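Local coordinates for protein isoaspartyl dipeptidase (Fervidobacterium islandicum, PDB 7CDH) that probably hydrolyses isoaspartyl (beta-aspartyl) dipeptides as a zinc-dependent M38 metallopeptidase, probably in protein repair, at residues 49-61 / 324-336. Sequence-based numbering, arbitrary orientation.
Sequences NGLLLLPGLIDPH and LAEVLKISTTNPA. With ZN (zinc ion), chain L.
Ile58 lies against the turn between helices 324-327 and 333-339, its backbone N donating to Ser331 O at 2.9 Å. Its two side-chain branches part over the start of the second helix. CG2, anti to the backbone N, meets Pro335 CB at 3.7 Å, while CG1 takes the other way (chi1 -57°) and carries CD1 to Thr332 O, 3.6 Å off, with Ala336 CB also near CD1. A water ties Ile58 and Ser331 again, donating to Ile58 O and accepting from Ser331 OG. Strand 51-59 links the small β domain to what is, as in the amidohydrolase family, probably the TIM barrel, its later part lying beside strand 90-95; after it the chain turns a corner at Pro60 and reaches His61, whose NE2 binds one zinc ion at 2.1 Å together with His63, Glu156 and Asp285. Thr332 turns its methyl CG2 to the bend of the strand, 4.0 Å from Pro55 CB, and its hydroxyl back to its own segment, where OG1 donates to Leu328 O at 2.7 Å from above the carbonyl plane; Ser331 N reaches that oxygen from the opposite face. A serine here would lack the methyl packed on Pro55 and Gly56, which would probably open a gap at the bend of the strand. Farther back, Leu328 CD1 packs on Leu54 CG at 3.9 Å, the two side chains crossing at about a right angle, and Leu324 CD2 meets Leu52 CD1 at 4.1 Å.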
loop_
_atom_site.group_PDB
_atom_site.type_symbol
_atom_site.label_atom_id
_atom_site.label_comp_id
_atom_site.label_asym_id
_atom_site.label_seq_id
_atom_site.Cartn_x
_atom_site.Cartn_y
_atom_site.Cartn_z
ATOM N N ASN A 49 -9.207 62.194 -4.698
ATOM C CA ASN A 49 -8.850 63.265 -5.666
ATOM C C ASN A 49 -7.325 63.267 -5.814
ATOM O O ASN A 49 -6.621 63.146 -4.786
ATOM C CB ASN A 49 -9.416 64.638 -5.280
ATOM C CG ASN A 49 -8.870 65.735 -6.169
ATOM O OD1 ASN A 49 -9.170 65.798 -7.369
ATOM N ND2 ASN A 49 -7.979 66.536 -5.608
ATOM N N GLY A 50 -6.835 63.343 -7.054
ATOM C CA GLY A 50 -5.403 63.174 -7.380
ATOM C C GLY A 50 -5.015 61.729 -7.679
ATOM O O GLY A 50 -3.882 61.533 -8.156
ATOM N N LEU A 51 -5.901 60.746 -7.439
ATOM C CA LEU A 51 -5.600 59.298 -7.588
ATOM C C LEU A 51 -6.380 58.689 -8.765
ATOM O O LEU A 51 -7.516 59.112 -9.038
ATOM C CB LEU A 51 -5.910 58.552 -6.283
ATOM C CG LEU A 51 -5.338 59.156 -4.996
ATOM C CD1 LEU A 51 -5.703 58.304 -3.792
ATOM C CD2 LEU A 51 -3.829 59.355 -5.063
ATOM N N LEU A 52 -5.747 57.716 -9.420
ATOM C CA LEU A 52 -6.369 56.741 -10.338
ATOM C C LEU A 52 -6.801 55.534 -9.483
ATOM O O LEU A 52 -5.991 55.106 -8.628
ATOM C CB LEU A 52 -5.341 56.325 -11.404
ATOM C CG LEU A 52 -4.419 57.431 -11.923
ATOM C CD1 LEU A 52 -3.523 56.933 -13.040
ATOM C CD2 LEU A 52 -5.221 58.621 -12.419
ATOM N N LEU A 53 -8.041 55.065 -9.661
ATOM C CA LEU A 53 -8.591 53.799 -9.130
ATOM C C LEU A 53 -8.471 52.711 -10.210
ATOM O O LEU A 53 -9.100 52.859 -11.276
ATOM C CB LEU A 53 -10.050 53.999 -8.709
ATOM C CG LEU A 53 -10.711 52.759 -8.100
ATOM C CD1 LEU A 53 -10.180 52.494 -6.699
ATOM C CD2 LEU A 53 -12.220 52.874 -8.069
ATOM N N LEU A 54 -7.711 51.652 -9.903
ATOM C CA LEU A 54 -7.408 50.500 -10.790
ATOM C C LEU A 54 -8.010 49.229 -10.173
ATOM O O LEU A 54 -8.314 49.157 -8.982
ATOM C CB LEU A 54 -5.885 50.373 -10.940
ATOM C CG LEU A 54 -5.170 51.298 -11.935
ATOM C CD1 LEU A 54 -5.693 52.720 -11.919
ATOM C CD2 LEU A 54 -3.671 51.312 -11.681
ATOM N N PRO A 55 -8.194 48.144 -10.952
ATOM C CA PRO A 55 -8.540 46.860 -10.365
ATOM C C PRO A 55 -7.282 46.338 -9.653
ATOM O O PRO A 55 -6.204 46.608 -10.132
ATOM C CB PRO A 55 -8.905 45.982 -11.562
ATOM C CG PRO A 55 -8.941 46.938 -12.758
ATOM C CD PRO A 55 -7.993 48.051 -12.404
ATOM N N GLY A 56 -7.437 45.626 -8.528
ATOM C CA GLY A 56 -6.292 45.005 -7.845
ATOM C C GLY A 56 -5.558 44.086 -8.809
ATOM O O GLY A 56 -6.226 43.408 -9.607
ATOM N N LEU A 57 -4.235 44.109 -8.778
ATOM C CA LEU A 57 -3.385 43.282 -9.647
ATOM C C LEU A 57 -3.439 41.815 -9.185
ATOM O O LEU A 57 -3.523 41.528 -7.955
ATOM C CB LEU A 57 -1.959 43.814 -9.528
ATOM C CG LEU A 57 -1.758 45.287 -9.846
ATOM C CD1 LEU A 57 -0.279 45.660 -9.746
ATOM C CD2 LEU A 57 -2.267 45.580 -11.237
ATOM N N ILE A 58 -3.425 40.921 -10.161
ATOM C CA ILE A 58 -3.470 39.443 -10.006
ATOM C C ILE A 58 -2.122 38.917 -10.503
ATOM O O ILE A 58 -1.806 39.176 -11.670
ATOM C CB ILE A 58 -4.635 38.884 -10.828
ATOM C CG1 ILE A 58 -5.963 39.528 -10.421
ATOM C CG2 ILE A 58 -4.670 37.374 -10.749
ATOM C CD1 ILE A 58 -7.099 39.246 -11.401
ATOM N N ASP A 59 -1.314 38.343 -9.605
ATOM C CA ASP A 59 -0.010 37.699 -9.913
ATOM C C ASP A 59 -0.269 36.196 -9.998
ATOM O O ASP A 59 -0.446 35.538 -8.988
ATOM C CB ASP A 59 1.006 38.082 -8.842
ATOM C CG ASP A 59 2.444 37.721 -9.177
ATOM O OD1 ASP A 59 2.659 36.955 -10.162
ATOM O OD2 ASP A 59 3.358 38.205 -8.438
ATOM N N PRO A 60 -0.373 35.595 -11.199
ATOM C CA PRO A 60 -0.755 34.179 -11.301
ATOM C C PRO A 60 0.368 33.144 -11.103
ATOM O O PRO A 60 0.181 31.978 -11.409
ATOM C CB PRO A 60 -1.218 34.130 -12.761
ATOM C CG PRO A 60 -0.216 35.045 -13.450
ATOM C CD PRO A 60 -0.114 36.229 -12.507
ATOM N N HIS A 61 1.525 33.564 -10.629
ATOM C CA HIS A 61 2.670 32.646 -10.419
ATOM C C HIS A 61 3.611 33.162 -9.311
ATOM O O HIS A 61 4.541 33.923 -9.629
ATOM C CB HIS A 61 3.370 32.440 -11.750
ATOM C CG HIS A 61 4.465 31.449 -11.661
ATOM N ND1 HIS A 61 4.282 30.136 -12.009
ATOM C CD2 HIS A 61 5.729 31.559 -11.212
ATOM C CE1 HIS A 61 5.407 29.492 -11.816
ATOM N NE2 HIS A 61 6.300 30.326 -11.290
ATOM N N LEU A 324 -2.700 52.965 -20.470
ATOM C CA LEU A 324 -2.881 52.247 -19.201
ATOM C C LEU A 324 -4.060 51.274 -19.311
ATOM O O LEU A 324 -3.921 50.129 -18.882
ATOM C CB LEU A 324 -3.062 53.263 -18.073
ATOM C CG LEU A 324 -3.234 52.639 -16.687
ATOM C CD1 LEU A 324 -2.056 51.704 -16.350
ATOM C CD2 LEU A 324 -3.371 53.722 -15.645
ATOM N N ALA A 325 -5.168 51.654 -19.925
ATOM C CA ALA A 325 -6.330 50.743 -20.073
ATOM C C ALA A 325 -5.913 49.435 -20.764
ATOM O O ALA A 325 -6.560 48.394 -20.528
ATOM C CB ALA A 325 -7.448 51.415 -20.821
ATOM N N GLU A 326 -4.903 49.491 -21.610
ATOM C CA GLU A 326 -4.451 48.343 -22.424
ATOM C C GLU A 326 -3.413 47.546 -21.627
ATOM O O GLU A 326 -3.548 46.318 -21.556
ATOM C CB GLU A 326 -3.916 48.845 -23.769
ATOM C CG GLU A 326 -5.024 49.252 -24.740
ATOM C CD GLU A 326 -5.897 48.102 -25.233
ATOM O OE1 GLU A 326 -7.140 48.290 -25.323
ATOM O OE2 GLU A 326 -5.334 47.012 -25.538
ATOM N N VAL A 327 -2.417 48.209 -21.036
ATOM C CA VAL A 327 -1.341 47.523 -20.269
ATOM C C VAL A 327 -1.961 46.744 -19.094
ATOM O O VAL A 327 -1.615 45.623 -18.914
ATOM C CB VAL A 327 -0.264 48.500 -19.811
ATOM C CG1 VAL A 327 0.885 47.774 -19.164
ATOM C CG2 VAL A 327 0.259 49.289 -20.991
ATOM N N LEU A 328 -2.958 47.277 -18.422
ATOM C CA LEU A 328 -3.539 46.651 -17.229
ATOM C C LEU A 328 -4.092 45.262 -17.536
ATOM O O LEU A 328 -4.301 44.502 -16.593
ATOM C CB LEU A 328 -4.662 47.546 -16.724
ATOM C CG LEU A 328 -4.194 48.696 -15.855
ATOM C CD1 LEU A 328 -5.407 49.514 -15.421
ATOM C CD2 LEU A 328 -3.418 48.180 -14.654
ATOM N N LYS A 329 -4.377 44.965 -18.790
ATOM C CA LYS A 329 -4.980 43.678 -19.187
ATOM C C LYS A 329 -4.093 42.532 -18.704
ATOM O O LYS A 329 -4.663 41.479 -18.403
ATOM C CB LYS A 329 -5.145 43.593 -20.704
ATOM C CG LYS A 329 -6.250 44.468 -21.262
ATOM C CD LYS A 329 -6.287 44.400 -22.769
ATOM C CE LYS A 329 -7.455 45.142 -23.365
ATOM N NZ LYS A 329 -7.613 44.748 -24.780
ATOM N N ILE A 330 -2.773 42.734 -18.653
ATOM C CA ILE A 330 -1.780 41.646 -18.413
ATOM C C ILE A 330 -1.799 41.170 -16.947
ATOM O O ILE A 330 -1.242 40.090 -16.658
ATOM C CB ILE A 330 -0.370 42.093 -18.819
ATOM C CG1 ILE A 330 0.132 43.257 -17.977
ATOM C CG2 ILE A 330 -0.301 42.368 -20.305
ATOM C CD1 ILE A 330 1.461 43.792 -18.473
ATOM N N SER A 331 -2.365 41.978 -16.068
ATOM C CA SER A 331 -2.382 41.789 -14.603
ATOM C C SER A 331 -3.800 41.919 -14.069
ATOM O O SER A 331 -3.947 41.797 -12.874
ATOM C CB SER A 331 -1.457 42.751 -13.916
ATOM O OG SER A 331 -0.131 42.495 -14.334
ATOM N N THR A 332 -4.813 42.058 -14.909
ATOM C CA THR A 332 -6.201 42.146 -14.422
ATOM C C THR A 332 -7.069 41.255 -15.311
ATOM O O THR A 332 -7.392 40.146 -14.921
ATOM C CB THR A 332 -6.633 43.623 -14.294
ATOM O OG1 THR A 332 -6.744 44.302 -15.555
ATOM C CG2 THR A 332 -5.697 44.419 -13.408
ATOM N N THR A 333 -7.440 41.722 -16.487
ATOM C CA THR A 333 -8.428 41.020 -17.344
ATOM C C THR A 333 -7.869 39.649 -17.717
ATOM O O THR A 333 -8.645 38.718 -17.665
ATOM C CB THR A 333 -8.744 41.868 -18.585
ATOM O OG1 THR A 333 -9.149 43.104 -18.008
ATOM C CG2 THR A 333 -9.813 41.270 -19.473
ATOM N N ASN A 334 -6.607 39.558 -18.159
ATOM C CA ASN A 334 -6.093 38.320 -18.797
ATOM C C ASN A 334 -5.964 37.201 -17.747
ATOM O O ASN A 334 -6.451 36.090 -17.980
ATOM C CB ASN A 334 -4.834 38.573 -19.634
ATOM C CG ASN A 334 -5.081 39.484 -20.821
ATOM O OD1 ASN A 334 -6.227 39.701 -21.211
ATOM N ND2 ASN A 334 -4.020 40.024 -21.400
ATOM N N PRO A 335 -5.328 37.418 -16.569
ATOM C CA PRO A 335 -5.272 36.388 -15.529
ATOM C C PRO A 335 -6.666 35.987 -15.042
ATOM O O PRO A 335 -6.925 34.813 -14.947
ATOM C CB PRO A 335 -4.500 37.039 -14.382
ATOM C CG PRO A 335 -3.713 38.147 -15.047
ATOM C CD PRO A 335 -4.593 38.623 -16.180
ATOM N N ALA A 336 -7.568 36.955 -14.865
ATOM C CA ALA A 336 -8.968 36.663 -14.488
ATOM C C ALA A 336 -9.604 35.710 -15.505
ATOM O O ALA A 336 -10.312 34.763 -15.073
ATOM C CB ALA A 336 -9.773 37.908 -14.346
HETATM ZN ZN ZN L . 8.191 29.565 -10.769
HETATM O O HOH W 1 0.185 39.963 -13.168
#